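Local coordinates for protein cyclodipeptide synthase, BtCDPS (Bacillus thermoamylovorans, PDB 6ZTU) that probably makes cyclodipeptides by joining two aminoacyl groups, which family members take from aminoacyl-tRNAs, at residues F139-L151 with M169-L181. Sequence-based numbering, arbitrary orientation. Where two conformers were deposited one is given.
With 0RE ((2S)-hexane-1,2-diol), chain B.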
loop_
_atom_site.group_PDB
_atom_site.type_symbol
_atom_site.label_atom_id
_atom_site.label_comp_id
_atom_site.label_asym_id
_atom_site.label_seq_id
_atom_site.Cartn_x
_atom_site.Cartn_y
_atom_site.Cartn_z
ATOM N N PHE A 139 6.268 -14.773 11.369
ATOM C CA PHE A 139 5.948 -13.444 10.860
ATOM C C PHE A 139 7.095 -12.888 10.016
ATOM O O PHE A 139 6.868 -12.302 8.948
ATOM C CB PHE A 139 5.642 -12.519 12.036
ATOM C CG PHE A 139 5.186 -11.156 11.629
ATOM C CD1 PHE A 139 3.935 -10.971 11.046
ATOM C CD2 PHE A 139 6.008 -10.052 11.833
ATOM C CE1 PHE A 139 3.508 -9.703 10.677
ATOM C CE2 PHE A 139 5.577 -8.772 11.459
ATOM C CZ PHE A 139 4.333 -8.610 10.884
ATOM N N ARG A 140 8.327 -13.087 10.486
ATOM C CA ARG A 140 9.504 -12.669 9.723
ATOM C C ARG A 140 9.489 -13.293 8.339
ATOM O O ARG A 140 9.729 -12.607 7.330
ATOM C CB ARG A 140 10.762 -13.066 10.505
ATOM C CG ARG A 140 12.109 -12.542 10.001
ATOM C CD ARG A 140 13.185 -13.123 10.911
ATOM N NE ARG A 140 14.552 -12.732 10.594
ATOM C CZ ARG A 140 15.157 -11.663 11.104
ATOM N NH1 ARG A 140 14.510 -10.859 11.936
ATOM N NH2 ARG A 140 16.409 -11.392 10.773
ATOM N N LYS A 141 9.192 -14.591 8.254
ATOM C CA LYS A 141 9.152 -15.274 6.970
ATOM C C LYS A 141 8.125 -14.642 6.034
ATOM O O LYS A 141 8.401 -14.442 4.847
ATOM C CB LYS A 141 8.858 -16.760 7.197
ATOM C CG LYS A 141 8.952 -17.641 5.972
ATOM C CD LYS A 141 8.786 -19.124 6.375
ATOM C CE LYS A 141 8.844 -20.059 5.157
ATOM N NZ LYS A 141 7.695 -19.881 4.228
ATOM N N SER A 142 6.936 -14.305 6.553
ATOM C CA SER A 142 5.911 -13.681 5.713
ATOM C C SER A 142 6.330 -12.291 5.254
ATOM O O SER A 142 6.053 -11.899 4.111
ATOM C CB SER A 142 4.594 -13.586 6.482
ATOM O OG SER A 142 3.937 -14.833 6.470
ATOM N N CYS A 143 6.957 -11.523 6.139
ATOM C CA CYS A 143 7.431 -10.200 5.735
ATOM C C CYS A 143 8.498 -10.308 4.657
ATOM O O CYS A 143 8.493 -9.532 3.700
ATOM C CB CYS A 143 7.980 -9.424 6.929
ATOM S SG CYS A 143 6.721 -8.948 8.151
ATOM N N LEU A 144 9.432 -11.246 4.810
ATOM C CA LEU A 144 10.455 -11.437 3.787
ATOM C C LEU A 144 9.847 -11.900 2.467
ATOM O O LEU A 144 10.374 -11.586 1.393
ATOM C CB LEU A 144 11.502 -12.437 4.281
ATOM C CG LEU A 144 12.351 -11.888 5.440
ATOM C CD1 LEU A 144 13.190 -12.969 6.130
ATOM C CD2 LEU A 144 13.235 -10.732 4.981
ATOM N N ALA A 145 8.746 -12.657 2.519
ATOM C CA ALA A 145 8.050 -13.017 1.291
ATOM C C ALA A 145 7.436 -11.793 0.618
ATOM O O ALA A 145 7.435 -11.694 -0.616
ATOM C CB ALA A 145 6.973 -14.064 1.576
ATOM N N MET A 146 6.871 -10.868 1.402
ATOM C CA MET A 146 6.410 -9.614 0.812
ATOM C C MET A 146 7.569 -8.870 0.172
ATOM O O MET A 146 7.412 -8.235 -0.877
ATOM C CB MET A 146 5.751 -8.725 1.872
ATOM C CG MET A 146 4.336 -9.094 2.196
ATOM S SD MET A 146 3.555 -7.835 3.243
ATOM C CE MET A 146 3.316 -6.514 2.063
ATOM N N SER A 147 8.737 -8.921 0.812
ATOM C CA SER A 147 9.931 -8.287 0.260
ATOM C C SER A 147 10.327 -8.946 -1.056
ATOM O O SER A 147 10.632 -8.271 -2.046
ATOM C CB SER A 147 11.070 -8.380 1.278
ATOM O OG SER A 147 12.252 -7.793 0.758
ATOM N N HIS A 148 10.316 -10.275 -1.079
ATOM C CA HIS A 148 10.621 -11.005 -2.305
ATOM C C HIS A 148 9.662 -10.620 -3.424
ATOM O O HIS A 148 10.083 -10.402 -4.565
ATOM C CB HIS A 148 10.568 -12.508 -2.026
ATOM C CG HIS A 148 11.180 -13.344 -3.106
ATOM N ND1 HIS A 148 10.546 -13.589 -4.306
ATOM C CD2 HIS A 148 12.375 -13.976 -3.175
ATOM C CE1 HIS A 148 11.321 -14.340 -5.066
ATOM N NE2 HIS A 148 12.437 -14.592 -4.403
ATOM N N ASP A 149 8.363 -10.540 -3.113
ATOM C CA ASP A 149 7.373 -10.130 -4.108
ATOM C C ASP A 149 7.701 -8.755 -4.666
ATOM O O ASP A 149 7.630 -8.527 -5.881
ATOM C CB ASP A 149 5.975 -10.090 -3.488
ATOM C CG ASP A 149 5.429 -11.456 -3.148
ATOM O OD1 ASP A 149 6.019 -12.484 -3.551
ATOM O OD2 ASP A 149 4.391 -11.482 -2.449
ATOM N N ALA A 150 8.022 -7.811 -3.777
ATOM C CA ALA A 150 8.323 -6.448 -4.200
ATOM C C ALA A 150 9.545 -6.408 -5.111
ATOM O O ALA A 150 9.563 -5.665 -6.095
ATOM C CB ALA A 150 8.541 -5.552 -2.975
ATOM N N LEU A 151 10.574 -7.200 -4.799
ATOM C CA LEU A 151 11.794 -7.176 -5.607
ATOM C C LEU A 151 11.604 -7.928 -6.913
ATOM O O LEU A 151 12.062 -7.473 -7.966
ATOM C CB LEU A 151 12.969 -7.770 -4.828
ATOM C CG LEU A 151 13.482 -6.951 -3.640
ATOM C CD1 LEU A 151 14.619 -7.667 -2.941
ATOM C CD2 LEU A 151 13.918 -5.545 -4.073
ATOM N N MET A 169 19.550 -8.715 -0.235
ATOM C CA MET A 169 18.554 -7.942 -0.962
ATOM C C MET A 169 17.222 -7.950 -0.219
ATOM O O MET A 169 16.596 -6.901 -0.035
ATOM C CB MET A 169 18.388 -8.497 -2.377
ATOM C CG MET A 169 19.536 -8.143 -3.328
ATOM S SD MET A 169 19.494 -9.120 -4.850
ATOM C CE MET A 169 17.955 -8.582 -5.603
ATOM N N LEU A 170 16.782 -9.135 0.219
ATOM C CA LEU A 170 15.497 -9.256 0.909
ATOM C C LEU A 170 15.468 -8.437 2.190
ATOM O O LEU A 170 14.460 -7.788 2.500
ATOM C CB LEU A 170 15.208 -10.722 1.239
ATOM C CG LEU A 170 14.922 -11.663 0.074
ATOM C CD1 LEU A 170 14.759 -13.099 0.577
ATOM C CD2 LEU A 170 13.693 -11.218 -0.687
ATOM N N PHE A 171 16.549 -8.482 2.964
ATOM C CA PHE A 171 16.555 -7.774 4.238
ATOM C C PHE A 171 16.671 -6.272 4.038
ATOM O O PHE A 171 16.191 -5.505 4.879
ATOM C CB PHE A 171 17.673 -8.300 5.139
ATOM C CG PHE A 171 17.266 -9.495 5.962
ATOM C CD1 PHE A 171 16.711 -9.323 7.218
ATOM C CD2 PHE A 171 17.410 -10.786 5.468
ATOM C CE1 PHE A 171 16.322 -10.404 7.972
ATOM C CE2 PHE A 171 17.024 -11.884 6.223
ATOM C CZ PHE A 171 16.480 -11.694 7.480
ATOM N N HIS A 172 17.285 -5.827 2.937
ATOM C CA HIS A 172 17.310 -4.397 2.658
ATOM C C HIS A 172 15.934 -3.901 2.233
ATOM O O HIS A 172 15.442 -2.885 2.742
ATOM C CB HIS A 172 18.349 -4.076 1.586
ATOM C CG HIS A 172 18.652 -2.611 1.462
ATOM N ND1 HIS A 172 19.191 -1.875 2.492
ATOM C CD2 HIS A 172 18.489 -1.752 0.429
ATOM C CE1 HIS A 172 19.352 -0.624 2.099
ATOM N NE2 HIS A 172 18.937 -0.523 0.850
ATOM N N ALA A 173 15.292 -4.615 1.300
ATOM C CA ALA A 173 13.973 -4.222 0.818
ATOM C C ALA A 173 12.865 -4.441 1.849
ATOM O O ALA A 173 11.803 -3.822 1.728
ATOM C CB ALA A 173 13.634 -4.981 -0.456
ATOM N N VAL A 174 13.059 -5.313 2.844
ATOM C CA VAL A 174 11.974 -5.523 3.806
ATOM C C VAL A 174 11.779 -4.287 4.682
ATOM O O VAL A 174 10.726 -4.138 5.320
ATOM C CB VAL A 174 12.210 -6.803 4.639
ATOM C CG1 VAL A 174 13.154 -6.546 5.800
ATOM C CG2 VAL A 174 10.871 -7.390 5.143
ATOM N N LYS A 175 12.752 -3.373 4.715
ATOM C CA LYS A 175 12.527 -2.115 5.417
ATOM C C LYS A 175 11.353 -1.355 4.815
ATOM O O LYS A 175 10.617 -0.667 5.539
ATOM C CB LYS A 175 13.806 -1.275 5.399
ATOM C CG LYS A 175 14.890 -1.875 6.280
ATOM C CD LYS A 175 16.228 -1.197 6.072
ATOM C CE LYS A 175 17.304 -1.922 6.860
ATOM N NZ LYS A 175 16.868 -2.108 8.273
ATOM N N TYR A 176 11.171 -1.461 3.497
ATOM C CA TYR A 176 9.997 -0.904 2.833
ATOM C C TYR A 176 8.716 -1.563 3.337
ATOM O O TYR A 176 7.731 -0.886 3.666
ATOM C CB TYR A 176 10.149 -1.090 1.322
ATOM C CG TYR A 176 8.974 -0.628 0.497
ATOM C CD1 TYR A 176 8.893 0.674 0.032
ATOM C CD2 TYR A 176 7.960 -1.506 0.158
ATOM C CE1 TYR A 176 7.814 1.100 -0.715
ATOM C CE2 TYR A 176 6.887 -1.090 -0.588
ATOM C CZ TYR A 176 6.820 0.214 -1.022
ATOM O OH TYR A 176 5.750 0.623 -1.777
ATOM N N VAL A 177 8.708 -2.893 3.365
ATOM C CA VAL A 177 7.539 -3.649 3.822
ATOM C C VAL A 177 7.159 -3.236 5.238
ATOM O O VAL A 177 5.987 -2.963 5.540
ATOM C CB VAL A 177 7.831 -5.159 3.742
ATOM C CG1 VAL A 177 6.702 -5.966 4.385
ATOM C CG2 VAL A 177 8.012 -5.588 2.300
ATOM N N LEU A 178 8.146 -3.197 6.137
ATOM C CA LEU A 178 7.836 -2.906 7.530
ATOM C C LEU A 178 7.308 -1.486 7.693
ATOM O O LEU A 178 6.427 -1.250 8.527
ATOM C CB LEU A 178 9.068 -3.136 8.409
ATOM C CG LEU A 178 9.638 -4.563 8.337
ATOM C CD1 LEU A 178 10.871 -4.723 9.229
ATOM C CD2 LEU A 178 8.586 -5.616 8.687
ATOM N N ALA A 179 7.819 -0.533 6.897
ATOM C CA ALA A 179 7.367 0.850 6.992
ATOM C C ALA A 179 5.952 1.049 6.452
ATOM O O ALA A 179 5.242 1.946 6.929
ATOM C CB ALA A 179 8.336 1.773 6.238
ATOM N N GLU A 180 5.531 0.264 5.450
ATOM C CA GLU A 180 4.183 0.419 4.896
ATOM C C GLU A 180 3.149 -0.378 5.682
ATOM O O GLU A 180 1.963 -0.030 5.667
ATOM C CB GLU A 180 4.137 -0.016 3.425
ATOM C CG GLU A 180 4.399 -1.519 3.219
ATOM C CD GLU A 180 4.184 -2.011 1.784
ATOM O OE1 GLU A 180 3.589 -1.286 0.959
ATOM O OE2 GLU A 180 4.634 -3.149 1.482
ATOM N N LEU A 181 3.570 -1.449 6.350
ATOM C CA LEU A 181 2.608 -2.330 7.011
ATOM C C LEU A 181 1.679 -1.646 8.011
ATOM O O LEU A 181 0.515 -2.067 8.091
ATOM C CB LEU A 181 3.344 -3.489 7.699
ATOM C CG LEU A 181 3.557 -4.718 6.823
ATOM C CD1 LEU A 181 4.342 -5.762 7.600
ATOM C CD2 LEU A 181 2.213 -5.314 6.357
HETATM O O01 0RE B . 1.903 -2.155 -1.169
HETATM C C02 0RE B . 1.035 -1.733 -2.172
HETATM C C03 0RE B . 0.049 -0.734 -1.574
HETATM O O04 0RE B . -0.954 -1.425 -0.880
HETATM C C05 0RE B . 0.808 0.199 -0.638
HETATM C C06 0RE B . 1.876 0.963 -1.419
HETATM C C07 0RE B . 2.706 1.771 -0.428
HETATM C C08 0RE B . 2.412 3.234 -0.710
#
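S147 is a knob set among L170, A173, V174 and V177, at the point where the helix of 139-151 crosses the helix of 169-181 at 102°. With OG anti to the backbone N (chi1 179°), its hydroxyl donates to L170 O at 2.8 Å, in the carbonyl plane and on a lone pair. That oxygen also accepts from V174 N within its own helix, so two donors grip it just before the kink, where the N atoms of K175 and Y176 lack the bond to the preceding turn. L170 is the reciprocal knob, its CD2 lying 3.5 Å from H148 CA. Beside this pair of knobs, L151 CD2 leans on A173 CB.

S147, A173, V174 and V177 are buried; the flank of L144 and F171 is more open to solvent. There L144 CD2 sits over the centre of the F171 ring in a CH-pi contact, 4.0 Å from the centroid.

Towards the pocket, M146 CE approaches E180 OE2 at 3.7 Å, and E180 OE1 accepts a hydrogen bond from O01 of the bound hexanediol. This is knobs-into-holes packing of two nearly perpendicular helices, one of which lends Y176 and E180 to the pocket that holds hexanediol in this Rossmann-like cyclodipeptide synthase.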